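Local coordinates for ESX-5 secretion-associated protein EspG5 (Mycobacterium marinum, PDB 6VJ5), which acts as a specific chaperone for its cognate PE/PPE proteins, preventing aggregation of PE/PPE dimers, and is required for secretion of LipY and PE31/PPE18, at residues W18-L23 with Q59-G64; L23-H28 with R36-T41; L94-V99 with E222-A227; S108-D113 with V133-T138; H126-V131 with I137-V142. All coordinates share one frame; numbering follows the deposited sequence.

Interaction 1 of 5, residues W18-L23 with Q59-G64; sequences WMLQAL and QGIVVG
Leu20 and Val62 mark the nearest approach of the two backbones, with Leu20 CA 8.4 Å from Val62 CA. That separation is too wide for main-chain pairing, and no hydrogen bond passes between helical 18-23 and 59-64. Leu23 N donates to Met19 O at 2.7 Å, evidence that the helix is regular to its end, and helical spacing brings Leu20 and Leu23, three residues apart, to the same side. The other segment starts where a preceding helix has just ended: Gly60, with phi at 77°, closes it in a Schellman motif. Ile61 is still at helix-like angles, and the chain becomes extended only at Val62, in the short strand 62-63. The contact thus joins helix 14-23 to the link between helix 51-58 and strand 62-63. Val67, in the partner strand 66-67, also touches Leu20, Leu23 and Val62, while Met56 of helix 51-58 packs on Leu20. All the cross-segment touching is between methyl groups. Leu23 meets Val62 tip to tip, CD1 to CG2, at 3.6 Å. The same valine methyl is reached by Leu20, whose CD2 lies 3.9 Å from Val62 CG2 as the two side chains slide past one another in opposite directions. Val62 CG1 stands anti to the backbone N (chi1 169°), which leaves CG2 anti to the carbonyl carbon and facing both leucines. Leu20 CD2 also lies 4.1 Å from Ile61 CG2, the side chains crossing at about a right angle.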
# COMPACT_ATOMS: atom_id res chain seq x y z
N TRP C 18 1.51 -9.95 -10.53
CA TRP C 18 1.86 -9.47 -9.19
C TRP C 18 2.24 -10.62 -8.27
O TRP C 18 3.12 -10.46 -7.42
CB TRP C 18 0.69 -8.67 -8.62
CG TRP C 18 0.77 -8.38 -7.17
CD1 TRP C 18 1.45 -7.36 -6.57
CD2 TRP C 18 0.13 -9.11 -6.12
NE1 TRP C 18 1.28 -7.41 -5.21
CE2 TRP C 18 0.47 -8.48 -4.91
CE3 TRP C 18 -0.69 -10.24 -6.09
CZ2 TRP C 18 0.02 -8.94 -3.68
CZ3 TRP C 18 -1.14 -10.69 -4.87
CH2 TRP C 18 -0.79 -10.04 -3.68
N MET C 19 1.61 -11.79 -8.42
CA MET C 19 1.97 -12.92 -7.59
C MET C 19 3.38 -13.40 -7.89
O MET C 19 4.16 -13.69 -6.97
CB MET C 19 0.95 -14.04 -7.78
CG MET C 19 -0.47 -13.53 -7.67
SD MET C 19 -1.66 -14.76 -7.10
CE MET C 19 -1.44 -16.02 -8.34
N LEU C 20 3.74 -13.49 -9.18
CA LEU C 20 5.12 -13.84 -9.52
C LEU C 20 6.10 -12.88 -8.87
O LEU C 20 7.13 -13.30 -8.33
CB LEU C 20 5.29 -13.85 -11.03
CG LEU C 20 4.28 -14.73 -11.77
CD1 LEU C 20 4.39 -14.53 -13.27
CD2 LEU C 20 4.48 -16.19 -11.40
N GLN C 21 5.79 -11.59 -8.90
CA GLN C 21 6.62 -10.62 -8.18
C GLN C 21 6.73 -10.98 -6.71
O GLN C 21 7.81 -10.88 -6.12
CB GLN C 21 6.04 -9.22 -8.33
CG GLN C 21 6.14 -8.65 -9.72
CD GLN C 21 5.46 -7.31 -9.82
OE1 GLN C 21 4.24 -7.21 -9.72
NE2 GLN C 21 6.25 -6.26 -10.02
N ALA C 22 5.62 -11.41 -6.10
CA ALA C 22 5.64 -11.79 -4.70
C ALA C 22 6.46 -13.06 -4.48
O ALA C 22 7.34 -13.10 -3.62
CB ALA C 22 4.21 -11.98 -4.19
N LEU C 23 6.20 -14.10 -5.28
CA LEU C 23 6.94 -15.34 -5.14
C LEU C 23 8.45 -15.14 -5.29
O LEU C 23 9.23 -15.93 -4.75
CB LEU C 23 6.48 -16.37 -6.18
CG LEU C 23 5.02 -16.81 -6.08
CD1 LEU C 23 4.66 -17.76 -7.22
CD2 LEU C 23 4.74 -17.47 -4.75
N GLN C 59 -0.30 -24.16 -16.13
CA GLN C 59 0.58 -23.83 -17.24
C GLN C 59 2.04 -24.15 -16.96
O GLN C 59 2.89 -23.94 -17.83
CB GLN C 59 0.45 -22.34 -17.59
CG GLN C 59 -0.92 -21.93 -18.08
CD GLN C 59 -1.42 -22.78 -19.23
OE1 GLN C 59 -2.26 -23.65 -19.05
NE2 GLN C 59 -0.89 -22.53 -20.42
N GLY C 60 2.36 -24.65 -15.77
CA GLY C 60 3.73 -24.92 -15.40
C GLY C 60 4.53 -23.70 -15.01
O GLY C 60 5.72 -23.85 -14.68
N ILE C 61 3.94 -22.51 -15.05
CA ILE C 61 4.66 -21.30 -14.68
C ILE C 61 5.15 -21.39 -13.25
O ILE C 61 6.27 -20.96 -12.93
CB ILE C 61 3.76 -20.07 -14.89
CG1 ILE C 61 3.26 -20.01 -16.33
CG2 ILE C 61 4.50 -18.79 -14.53
CD1 ILE C 61 2.22 -18.94 -16.57
N VAL C 62 4.33 -21.93 -12.36
CA VAL C 62 4.69 -22.15 -10.97
C VAL C 62 4.57 -23.64 -10.70
O VAL C 62 3.48 -24.22 -10.87
CB VAL C 62 3.81 -21.34 -10.01
CG1 VAL C 62 4.02 -21.81 -8.58
CG2 VAL C 62 4.10 -19.86 -10.14
N VAL C 63 5.67 -24.26 -10.29
CA VAL C 63 5.69 -25.67 -9.92
C VAL C 63 5.67 -25.71 -8.40
O VAL C 63 6.64 -25.32 -7.74
CB VAL C 63 6.92 -26.39 -10.49
CG1 VAL C 63 6.69 -27.90 -10.48
CG2 VAL C 63 7.22 -25.89 -11.90
N GLY C 64 4.55 -26.17 -7.83
CA GLY C 64 4.36 -26.13 -6.40
C GLY C 64 4.36 -24.71 -5.88
O GLY C 64 3.36 -24.00 -5.99

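Interaction 2 of 5, residues L23-H28 with R36-T41; sequences LLDIRH and RPYVST
Arg27 and Tyr38 supply the direct hydrogen bond of the contact: Tyr38 N donates to Arg27 O at 3.2 Å. The N-H...O angle of 177° is nearly straight, and the donor lies in the carbonyl plane on a lone pair. A second polar link runs through water 1, which donates to Asp25 OD1 at 2.6 Å and sits 2.7 Å from Tyr38 OH. That hydroxyl is hydrogen-bonded to Asn44 ND2 as well. Packing is centred on the tyrosine. Asp25 OD1 stands at the ring edge, 3.7 Å from Tyr38 CE2, with carboxylate and ring planes 87° apart. With CG anti to the backbone N (chi1 166°), the ring projects to the 23-28 segment, where Tyr38 CD2 lies 3.7 Å from Ile26 O. Arg27 uses its aliphatic part, with CG 3.7 Å from Tyr38 O. The 23-28 segment is the exit from helix 14-23, Asp25 being the C-prime residue of its Schellman motif, and on the other segment Ser40 O accepts a hydrogen bond from a basic side chain of another protein chain. The amide bond fixes the backbone of Tyr38, while water 1 and Asn44 at the hydroxyl probably restrain its ring.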
# COMPACT_ATOMS: atom_id res chain seq x y z
N LEU C 23 6.20 -14.10 -5.28
CA LEU C 23 6.94 -15.34 -5.14
C LEU C 23 8.45 -15.14 -5.29
O LEU C 23 9.23 -15.93 -4.75
CB LEU C 23 6.48 -16.37 -6.18
CG LEU C 23 5.02 -16.81 -6.08
CD1 LEU C 23 4.66 -17.76 -7.22
CD2 LEU C 23 4.74 -17.47 -4.75
N LEU C 24 8.87 -14.09 -5.99
CA LEU C 24 10.27 -13.85 -6.28
C LEU C 24 10.78 -12.56 -5.64
O LEU C 24 11.87 -12.09 -6.00
CB LEU C 24 10.49 -13.81 -7.80
CG LEU C 24 9.96 -15.02 -8.57
CD1 LEU C 24 9.58 -14.60 -9.99
CD2 LEU C 24 10.99 -16.14 -8.61
N ASP C 25 10.02 -11.99 -4.70
CA ASP C 25 10.42 -10.79 -3.97
C ASP C 25 10.89 -9.69 -4.91
O ASP C 25 11.98 -9.13 -4.77
CB ASP C 25 11.50 -11.12 -2.93
CG ASP C 25 11.85 -9.93 -2.05
OD1 ASP C 25 10.92 -9.33 -1.46
OD2 ASP C 25 13.05 -9.61 -1.95
N ILE C 26 10.04 -9.36 -5.88
CA ILE C 26 10.27 -8.26 -6.80
C ILE C 26 9.32 -7.13 -6.42
O ILE C 26 8.09 -7.29 -6.51
CB ILE C 26 10.07 -8.69 -8.26
CG1 ILE C 26 11.09 -9.78 -8.62
CG2 ILE C 26 10.23 -7.50 -9.20
CD1 ILE C 26 10.62 -10.75 -9.69
N ARG C 27 9.88 -6.01 -5.98
CA ARG C 27 9.06 -4.90 -5.50
C ARG C 27 8.36 -4.21 -6.66
O ARG C 27 7.12 -4.15 -6.72
CB ARG C 27 9.92 -3.91 -4.72
CG ARG C 27 9.16 -2.72 -4.17
CD ARG C 27 10.08 -1.77 -3.40
NE ARG C 27 10.64 -2.39 -2.20
CZ ARG C 27 11.52 -1.81 -1.39
NH1 ARG C 27 11.96 -0.59 -1.66
NH2 ARG C 27 11.97 -2.45 -0.32
N HIS C 28 9.12 -3.66 -7.59
CA HIS C 28 8.57 -2.95 -8.73
C HIS C 28 9.26 -3.40 -10.01
O HIS C 28 10.43 -3.78 -10.02
CB HIS C 28 8.70 -1.41 -8.56
CG HIS C 28 10.11 -0.90 -8.44
ND1 HIS C 28 10.79 -0.89 -7.24
CD2 HIS C 28 10.94 -0.35 -9.36
CE1 HIS C 28 11.99 -0.37 -7.43
NE2 HIS C 28 12.11 -0.04 -8.71
N ARG C 36 0.41 -3.90 -9.77
CA ARG C 36 0.34 -3.60 -8.35
C ARG C 36 1.75 -3.72 -7.77
O ARG C 36 2.46 -4.68 -8.09
CB ARG C 36 -0.62 -4.53 -7.63
CG ARG C 36 -1.67 -3.80 -6.80
CD ARG C 36 -2.42 -4.76 -5.87
NE ARG C 36 -2.95 -5.92 -6.58
CZ ARG C 36 -3.32 -7.05 -5.99
NH1 ARG C 36 -3.79 -8.05 -6.72
NH2 ARG C 36 -3.22 -7.18 -4.68
N PRO C 37 2.20 -2.78 -6.95
CA PRO C 37 3.48 -2.97 -6.26
C PRO C 37 3.36 -4.11 -5.26
O PRO C 37 2.28 -4.37 -4.71
CB PRO C 37 3.74 -1.63 -5.57
CG PRO C 37 2.38 -1.03 -5.40
CD PRO C 37 1.54 -1.52 -6.55
N TYR C 38 4.46 -4.82 -5.06
CA TYR C 38 4.52 -5.88 -4.07
C TYR C 38 5.28 -5.38 -2.85
O TYR C 38 6.34 -4.76 -2.98
CB TYR C 38 5.19 -7.14 -4.61
CG TYR C 38 5.57 -8.12 -3.51
CD1 TYR C 38 4.59 -8.79 -2.78
CD2 TYR C 38 6.90 -8.35 -3.18
CE1 TYR C 38 4.93 -9.67 -1.77
CE2 TYR C 38 7.24 -9.23 -2.17
CZ TYR C 38 6.25 -9.88 -1.47
OH TYR C 38 6.59 -10.76 -0.47
N VAL C 39 4.73 -5.64 -1.66
CA VAL C 39 5.32 -5.19 -0.40
C VAL C 39 5.56 -6.41 0.47
O VAL C 39 4.61 -7.13 0.82
CB VAL C 39 4.42 -4.17 0.31
CG1 VAL C 39 4.94 -3.87 1.70
CG2 VAL C 39 4.32 -2.90 -0.52
N SER C 40 6.83 -6.65 0.79
CA SER C 40 7.19 -7.78 1.64
C SER C 40 6.50 -7.66 3.00
O SER C 40 6.40 -6.57 3.57
CB SER C 40 8.70 -7.84 1.82
OG SER C 40 9.24 -6.56 2.11
N THR C 41 6.01 -8.79 3.49
CA THR C 41 5.33 -8.84 4.78
C THR C 41 5.84 -10.06 5.52
O THR C 41 6.90 -10.62 5.20
CB THR C 41 3.80 -8.85 4.58
OG1 THR C 41 3.44 -9.94 3.73
CG2 THR C 41 3.32 -7.55 3.97
O HOH W 1 9.30 -10.97 -0.23

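Interaction 3 of 5, residues L94-V99 with E222-A227; sequences LLYGVV and EVAVYA
Leu94 and Tyr96, the first just ahead of a type I' beta turn spanning Leu95 to Val98 and the second within it, meet Glu222 and Ala224 of strand 221-231. Leu94 N donates to Glu222 OE2 at 2.6 Å, with an almost straight N-H...O angle of 175°. The carboxylate oxygen is met on its anti side, the donor lying 29° out of the plane. Water 2 lies 2.7 Å from Glu222 OE2 and 3.0 Å from Leu94 O, spanning the two residues a second time. The other oxygen, OE1, is held by a salt bridge to Lys245, so both oxygens of this buried carboxylate have partners, an arrangement that probably favours the charged form. Apolar contact centres on Ala224 CB. Leu94 CG lies anti to its own amide nitrogen (chi1 178°), a setting that lets CD2 meet this methyl at 3.9 Å. Ala224 CB also stands at the edge of the Tyr96 ring, 4.1 Å from CE1. Leu94 CG in turn lies 3.8 Å above the ring plane, over its centre. Tyr96 O accepts a hydrogen bond from a basic side chain of another protein chain. Strand 221-231 runs between strands 83-91 and 234-247, and Val223, pointing away from the turn, packs on helix 147-159.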
# COMPACT_ATOMS: atom_id res chain seq x y z
N LEU C 94 -2.94 8.90 -28.65
CA LEU C 94 -2.24 8.29 -27.53
C LEU C 94 -2.58 9.07 -26.26
O LEU C 94 -2.32 10.27 -26.17
CB LEU C 94 -0.74 8.28 -27.79
CG LEU C 94 0.15 7.71 -26.67
CD1 LEU C 94 -0.29 6.30 -26.31
CD2 LEU C 94 1.61 7.73 -27.11
N LEU C 95 -3.15 8.38 -25.28
CA LEU C 95 -3.64 9.01 -24.06
C LEU C 95 -2.67 8.91 -22.90
O LEU C 95 -2.98 9.38 -21.80
CB LEU C 95 -4.98 8.37 -23.66
CG LEU C 95 -6.11 8.49 -24.67
CD1 LEU C 95 -7.33 7.79 -24.11
CD2 LEU C 95 -6.40 9.94 -24.99
N TYR C 96 -1.51 8.29 -23.11
CA TYR C 96 -0.48 8.18 -22.08
C TYR C 96 -1.04 7.65 -20.77
O TYR C 96 -0.72 8.13 -19.68
CB TYR C 96 0.22 9.53 -21.89
CG TYR C 96 0.86 10.01 -23.16
CD1 TYR C 96 2.07 9.49 -23.58
CD2 TYR C 96 0.25 10.97 -23.96
CE1 TYR C 96 2.67 9.91 -24.75
CE2 TYR C 96 0.84 11.40 -25.13
CZ TYR C 96 2.05 10.86 -25.52
OH TYR C 96 2.64 11.28 -26.69
N GLY C 97 -1.89 6.63 -20.88
CA GLY C 97 -2.37 5.92 -19.72
C GLY C 97 -3.67 6.42 -19.13
O GLY C 97 -4.26 5.72 -18.30
N VAL C 98 -4.15 7.59 -19.55
CA VAL C 98 -5.32 8.21 -18.95
C VAL C 98 -6.57 7.50 -19.44
O VAL C 98 -6.91 7.56 -20.63
CB VAL C 98 -5.38 9.71 -19.26
CG1 VAL C 98 -6.60 10.33 -18.57
CG2 VAL C 98 -4.10 10.40 -18.86
N VAL C 99 -7.28 6.85 -18.53
CA VAL C 99 -8.62 6.34 -18.77
C VAL C 99 -9.59 7.38 -18.23
O VAL C 99 -9.55 7.70 -17.04
CB VAL C 99 -8.83 4.97 -18.10
CG1 VAL C 99 -10.16 4.36 -18.52
CG2 VAL C 99 -7.68 4.04 -18.44
N GLU C 222 -0.39 6.38 -32.79
CA GLU C 222 0.83 7.04 -32.36
C GLU C 222 1.72 6.06 -31.60
O GLU C 222 1.25 5.05 -31.07
CB GLU C 222 0.57 8.25 -31.44
CG GLU C 222 -0.67 9.06 -31.73
CD GLU C 222 -0.70 10.35 -30.93
OE1 GLU C 222 0.24 11.16 -31.06
OE2 GLU C 222 -1.67 10.57 -30.16
N VAL C 223 3.00 6.39 -31.53
CA VAL C 223 3.96 5.66 -30.70
C VAL C 223 4.88 6.66 -30.03
O VAL C 223 5.33 7.63 -30.64
CB VAL C 223 4.78 4.66 -31.53
CG1 VAL C 223 5.74 3.88 -30.65
CG2 VAL C 223 3.85 3.72 -32.27
N ALA C 224 5.15 6.43 -28.74
CA ALA C 224 6.16 7.17 -27.99
C ALA C 224 7.22 6.18 -27.55
O ALA C 224 6.90 5.11 -27.04
CB ALA C 224 5.54 7.88 -26.79
N VAL C 225 8.49 6.52 -27.77
CA VAL C 225 9.60 5.62 -27.49
C VAL C 225 10.65 6.39 -26.69
O VAL C 225 11.07 7.48 -27.09
CB VAL C 225 10.22 5.05 -28.78
CG1 VAL C 225 11.30 4.04 -28.44
CG2 VAL C 225 9.14 4.44 -29.66
N TYR C 226 11.07 5.81 -25.57
CA TYR C 226 12.08 6.41 -24.71
C TYR C 226 12.76 5.31 -23.91
O TYR C 226 12.36 4.15 -23.95
CB TYR C 226 11.47 7.48 -23.80
CG TYR C 226 10.35 6.95 -22.94
CD1 TYR C 226 9.07 6.79 -23.46
CD2 TYR C 226 10.56 6.62 -21.61
CE1 TYR C 226 8.04 6.31 -22.68
CE2 TYR C 226 9.53 6.14 -20.82
CZ TYR C 226 8.27 5.99 -21.36
OH TYR C 226 7.24 5.51 -20.58
N ALA C 227 13.81 5.69 -23.19
CA ALA C 227 14.64 4.72 -22.50
C ALA C 227 15.03 5.22 -21.11
O ALA C 227 14.96 6.42 -20.81
CB ALA C 227 15.91 4.39 -23.30
O HOH W 2 -1.27 12.29 -28.12
O HOH W 3 3.50 10.04 -29.69

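Interaction 4 of 5, residues S108-D113 with V133-T138; sequences SRDIPD and VGNDIT
Asn135 OD1 comes within 3.6 Å of Asp110 OD1, only a near approach; the bonds that grip it are those of water 4 and, weakly, Arg132 NH2. Water 4 donates to Asn135 OD1 at 2.5 Å and accepts from Ile111 N at 3.1 Å, so it carries the polar link between the segments, which share no direct hydrogen bond. The Asp110 and Asn135 side chains cross obliquely, with carboxylate and amide planes 27° apart. Asp110 is itself set by an ST turn, in which Asp110 N donates to Ser108 OG at 3.2 Å. Ile111 packs its CG1 and CD1 against the carbonyl oxygen of Gly134, at 3.6 and 3.7 Å. Its CG1 falls between the backbone N and the carbonyl carbon (chi1 57°), a crowded position that brings the CG1-CD1 branch up to the Gly134 carbonyl. The turn there is type II', running from Val133 to Asp136 and closed by Asp136 N to Val133 O at 3.0 Å; Gly134 takes the positive phi of its first central position. Arg132 NE also bonds Gly134 O. The turn links strands 126-133 and 136-141, and the loop 108-113 meeting it comes between strands 83-91 and 115-123, the latter being the sheet neighbour of 126-133.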
# COMPACT_ATOMS: atom_id res chain seq x y z
N SER C 108 -6.17 3.06 -10.07
CA SER C 108 -6.57 2.00 -10.98
C SER C 108 -5.36 1.49 -11.75
O SER C 108 -4.51 2.27 -12.20
CB SER C 108 -7.63 2.52 -11.95
OG SER C 108 -8.06 1.49 -12.83
N ARG C 109 -5.27 0.18 -11.90
CA ARG C 109 -4.21 -0.41 -12.70
C ARG C 109 -4.64 -0.60 -14.15
O ARG C 109 -3.86 -1.12 -14.96
CB ARG C 109 -3.77 -1.74 -12.09
CG ARG C 109 -3.40 -1.64 -10.60
CD ARG C 109 -2.01 -1.03 -10.38
NE ARG C 109 -2.01 0.43 -10.37
CZ ARG C 109 -0.91 1.17 -10.33
NH1 ARG C 109 0.28 0.58 -10.31
NH2 ARG C 109 -0.99 2.50 -10.32
N ASP C 110 -5.87 -0.20 -14.51
CA ASP C 110 -6.30 -0.30 -15.89
C ASP C 110 -5.47 0.62 -16.78
O ASP C 110 -4.88 1.61 -16.33
CB ASP C 110 -7.78 0.09 -16.04
CG ASP C 110 -8.72 -0.91 -15.41
OD1 ASP C 110 -8.36 -2.10 -15.27
OD2 ASP C 110 -9.85 -0.48 -15.07
N ILE C 111 -5.43 0.28 -18.06
CA ILE C 111 -4.87 1.16 -19.09
C ILE C 111 -5.95 1.37 -20.14
O ILE C 111 -6.92 0.60 -20.22
CB ILE C 111 -3.58 0.58 -19.70
CG1 ILE C 111 -3.81 -0.81 -20.28
CG2 ILE C 111 -2.47 0.52 -18.66
CD1 ILE C 111 -2.59 -1.39 -20.98
N PRO C 112 -5.82 2.42 -20.96
CA PRO C 112 -6.85 2.69 -21.97
C PRO C 112 -6.97 1.53 -22.95
O PRO C 112 -5.97 0.94 -23.37
CB PRO C 112 -6.36 3.97 -22.65
CG PRO C 112 -5.46 4.62 -21.64
CD PRO C 112 -4.78 3.47 -20.93
N ASP C 113 -8.21 1.23 -23.35
CA ASP C 113 -8.45 0.11 -24.25
C ASP C 113 -7.76 0.27 -25.59
O ASP C 113 -7.57 -0.72 -26.30
CB ASP C 113 -9.96 -0.09 -24.48
CG ASP C 113 -10.63 -0.88 -23.37
OD1 ASP C 113 -9.93 -1.64 -22.67
OD2 ASP C 113 -11.86 -0.75 -23.21
N VAL C 133 -1.37 -5.57 -22.82
CA VAL C 133 -2.55 -5.22 -23.59
C VAL C 133 -3.76 -5.53 -22.73
O VAL C 133 -3.90 -6.65 -22.22
CB VAL C 133 -2.63 -6.00 -24.92
CG1 VAL C 133 -3.94 -5.67 -25.64
CG2 VAL C 133 -1.43 -5.69 -25.80
N GLY C 134 -4.65 -4.56 -22.58
CA GLY C 134 -5.77 -4.77 -21.68
C GLY C 134 -5.24 -5.05 -20.29
O GLY C 134 -4.49 -4.26 -19.70
N ASN C 135 -5.60 -6.21 -19.74
CA ASN C 135 -5.14 -6.60 -18.42
C ASN C 135 -4.24 -7.82 -18.47
O ASN C 135 -4.08 -8.52 -17.47
CB ASN C 135 -6.35 -6.83 -17.52
CG ASN C 135 -7.04 -5.52 -17.16
OD1 ASN C 135 -6.39 -4.47 -17.07
ND2 ASN C 135 -8.35 -5.56 -16.97
N ASP C 136 -3.61 -8.06 -19.62
CA ASP C 136 -2.72 -9.19 -19.83
C ASP C 136 -1.32 -8.68 -20.12
O ASP C 136 -1.14 -7.68 -20.82
CB ASP C 136 -3.22 -10.06 -20.98
CG ASP C 136 -4.52 -10.75 -20.64
OD1 ASP C 136 -4.55 -11.49 -19.63
OD2 ASP C 136 -5.53 -10.53 -21.35
N ILE C 137 -0.33 -9.38 -19.56
CA ILE C 137 1.08 -9.09 -19.77
C ILE C 137 1.72 -10.36 -20.33
O ILE C 137 1.42 -11.47 -19.87
CB ILE C 137 1.77 -8.64 -18.47
CG1 ILE C 137 1.15 -7.33 -17.96
CG2 ILE C 137 3.26 -8.45 -18.70
CD1 ILE C 137 1.33 -7.08 -16.47
N THR C 138 2.57 -10.19 -21.33
CA THR C 138 3.28 -11.29 -21.99
C THR C 138 4.77 -11.06 -21.80
O THR C 138 5.29 -10.00 -22.16
CB THR C 138 2.94 -11.36 -23.48
OG1 THR C 138 1.60 -11.83 -23.64
CG2 THR C 138 3.90 -12.28 -24.21
O HOH W 4 -6.83 -2.42 -18.39

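Interaction 5 of 5, residues H126-V131 with I137-V142; sequences HWVSAV and ITVDDV
His126 presents one ring face to Val128 CG2, 3.6 Å above its plane and offset to the rim, and its edge to Asp141. His126 NE2 donates to Asp141 OD1 at 2.5 Å, the oxygen lying 4° out of the ring plane and using its syn lone pair, although the N-H...O angle is bent to 137°. This His-carboxylate bond ties together the far ends of a beta hairpin, strands 126-133 and 136-141, whose segments run antiparallel. The carboxylate is shared, since Asp141 OD2 makes a salt bridge to Arg74. Ser129-Asp140 and Val131-Thr138 are hydrogen-bonded pairs, with their side chains on one sheet face; Ser129 N reaches Asp140 O at 2.5 Å and Val131 N reaches Thr138 O at 3.0 Å. Ala130 and Val139, a non-hydrogen-bonded pair, point to the other face, where helices 14-23 and 69-79 pack. There Val128 CG1 meets Val139 CG1 at 3.9 Å. Beyond Asp141 the chain turns across the first strand, and Val142 CG1, lying between the backbone N and the carbonyl carbon (chi1 67°), touches Trp127 CB at 3.6 Å. Val142 N still donates to Trp127 O at 3.0 Å, but from well above the carbonyl plane and not on a lone pair.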
# COMPACT_ATOMS: atom_id res chain seq x y z
N HIS C 126 21.14 -10.29 -21.46
CA HIS C 126 19.83 -10.93 -21.46
C HIS C 126 18.77 -9.87 -21.75
O HIS C 126 18.54 -8.98 -20.93
CB HIS C 126 19.58 -11.62 -20.12
CG HIS C 126 18.45 -12.60 -20.14
ND1 HIS C 126 18.12 -13.36 -19.04
CD2 HIS C 126 17.58 -12.93 -21.11
CE1 HIS C 126 17.08 -14.13 -19.34
NE2 HIS C 126 16.73 -13.88 -20.60
N TRP C 127 18.14 -9.97 -22.92
CA TRP C 127 17.10 -9.04 -23.34
C TRP C 127 15.74 -9.71 -23.18
O TRP C 127 15.51 -10.78 -23.75
CB TRP C 127 17.29 -8.59 -24.79
CG TRP C 127 18.21 -7.41 -24.96
CD1 TRP C 127 19.54 -7.44 -25.24
CD2 TRP C 127 17.85 -6.03 -24.86
NE1 TRP C 127 20.04 -6.17 -25.32
CE2 TRP C 127 19.02 -5.28 -25.09
CE3 TRP C 127 16.66 -5.35 -24.60
CZ2 TRP C 127 19.03 -3.88 -25.07
CZ3 TRP C 127 16.67 -3.96 -24.58
CH2 TRP C 127 17.85 -3.25 -24.81
N VAL C 128 14.85 -9.08 -22.42
CA VAL C 128 13.53 -9.62 -22.12
C VAL C 128 12.47 -8.62 -22.56
O VAL C 128 12.68 -7.40 -22.54
CB VAL C 128 13.39 -9.95 -20.62
CG1 VAL C 128 11.96 -10.30 -20.25
CG2 VAL C 128 14.35 -11.08 -20.23
N SER C 129 11.32 -9.15 -22.97
CA SER C 129 10.20 -8.35 -23.46
C SER C 129 9.02 -8.48 -22.51
O SER C 129 8.65 -9.59 -22.13
CB SER C 129 9.79 -8.78 -24.87
OG SER C 129 8.75 -9.76 -24.82
N ALA C 130 8.42 -7.35 -22.15
CA ALA C 130 7.18 -7.32 -21.38
C ALA C 130 6.20 -6.42 -22.13
O ALA C 130 6.48 -5.23 -22.33
CB ALA C 130 7.41 -6.81 -19.96
N VAL C 131 5.07 -6.99 -22.55
CA VAL C 131 4.09 -6.29 -23.37
C VAL C 131 2.73 -6.42 -22.69
O VAL C 131 2.27 -7.54 -22.45
CB VAL C 131 4.02 -6.85 -24.80
CG1 VAL C 131 2.89 -6.20 -25.59
CG2 VAL C 131 5.36 -6.68 -25.50
N ILE C 137 -0.33 -9.38 -19.56
CA ILE C 137 1.08 -9.09 -19.77
C ILE C 137 1.72 -10.36 -20.33
O ILE C 137 1.42 -11.47 -19.87
CB ILE C 137 1.77 -8.64 -18.47
CG1 ILE C 137 1.15 -7.33 -17.96
CG2 ILE C 137 3.26 -8.45 -18.70
CD1 ILE C 137 1.33 -7.08 -16.47
N THR C 138 2.57 -10.19 -21.33
CA THR C 138 3.28 -11.29 -21.99
C THR C 138 4.77 -11.06 -21.80
O THR C 138 5.29 -10.00 -22.16
CB THR C 138 2.94 -11.36 -23.48
OG1 THR C 138 1.60 -11.83 -23.64
CG2 THR C 138 3.90 -12.28 -24.21
N VAL C 139 5.45 -12.05 -21.23
CA VAL C 139 6.88 -11.97 -20.96
C VAL C 139 7.59 -13.00 -21.82
O VAL C 139 7.10 -14.12 -22.00
CB VAL C 139 7.19 -12.20 -19.46
CG1 VAL C 139 8.68 -12.07 -19.20
CG2 VAL C 139 6.40 -11.23 -18.60
N ASP C 140 8.76 -12.63 -22.35
CA ASP C 140 9.50 -13.49 -23.25
C ASP C 140 10.86 -12.85 -23.52
O ASP C 140 11.07 -11.67 -23.23
CB ASP C 140 8.74 -13.71 -24.57
CG ASP C 140 9.38 -14.79 -25.44
OD1 ASP C 140 10.61 -14.95 -25.38
OD2 ASP C 140 8.65 -15.47 -26.19
N ASP C 141 11.77 -13.65 -24.06
CA ASP C 141 13.06 -13.15 -24.51
C ASP C 141 12.88 -12.41 -25.83
O ASP C 141 11.98 -12.71 -26.62
CB ASP C 141 14.06 -14.30 -24.68
CG ASP C 141 14.54 -14.86 -23.35
OD1 ASP C 141 15.17 -14.12 -22.57
OD2 ASP C 141 14.27 -16.05 -23.09
N VAL C 142 13.76 -11.44 -26.07
CA VAL C 142 13.68 -10.59 -27.25
C VAL C 142 15.08 -10.42 -27.82
O VAL C 142 16.04 -10.17 -27.08
CB VAL C 142 13.04 -9.23 -26.92
CG1 VAL C 142 13.95 -8.43 -25.99
CG2 VAL C 142 12.77 -8.45 -28.20

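Overall arrangement
Interactions 1 and 2 come first along the chain and share Leu23, their centres about 12 Å apart; they touch where the end of helix 14-23 meets the loop that follows it. Interactions 3, 4 and 5 all reach the large antiparallel sheet, 3 and 4 each through one segment that is loop. These loop segments, 94-99 and 108-113, both follow strand 83-91 and pack together through Pro112, the centres about 13 Å apart. Interactions 4 and 5 occupy the turn and strands of one hairpin, sharing Ile137 and Thr138. Interactions 2 and 4 touch where the Arg109 side chain packs beside the backbone of Arg36. Another protein chain reaches interactions 2, 3 and 4, consistent with these loops facing a chaperone client.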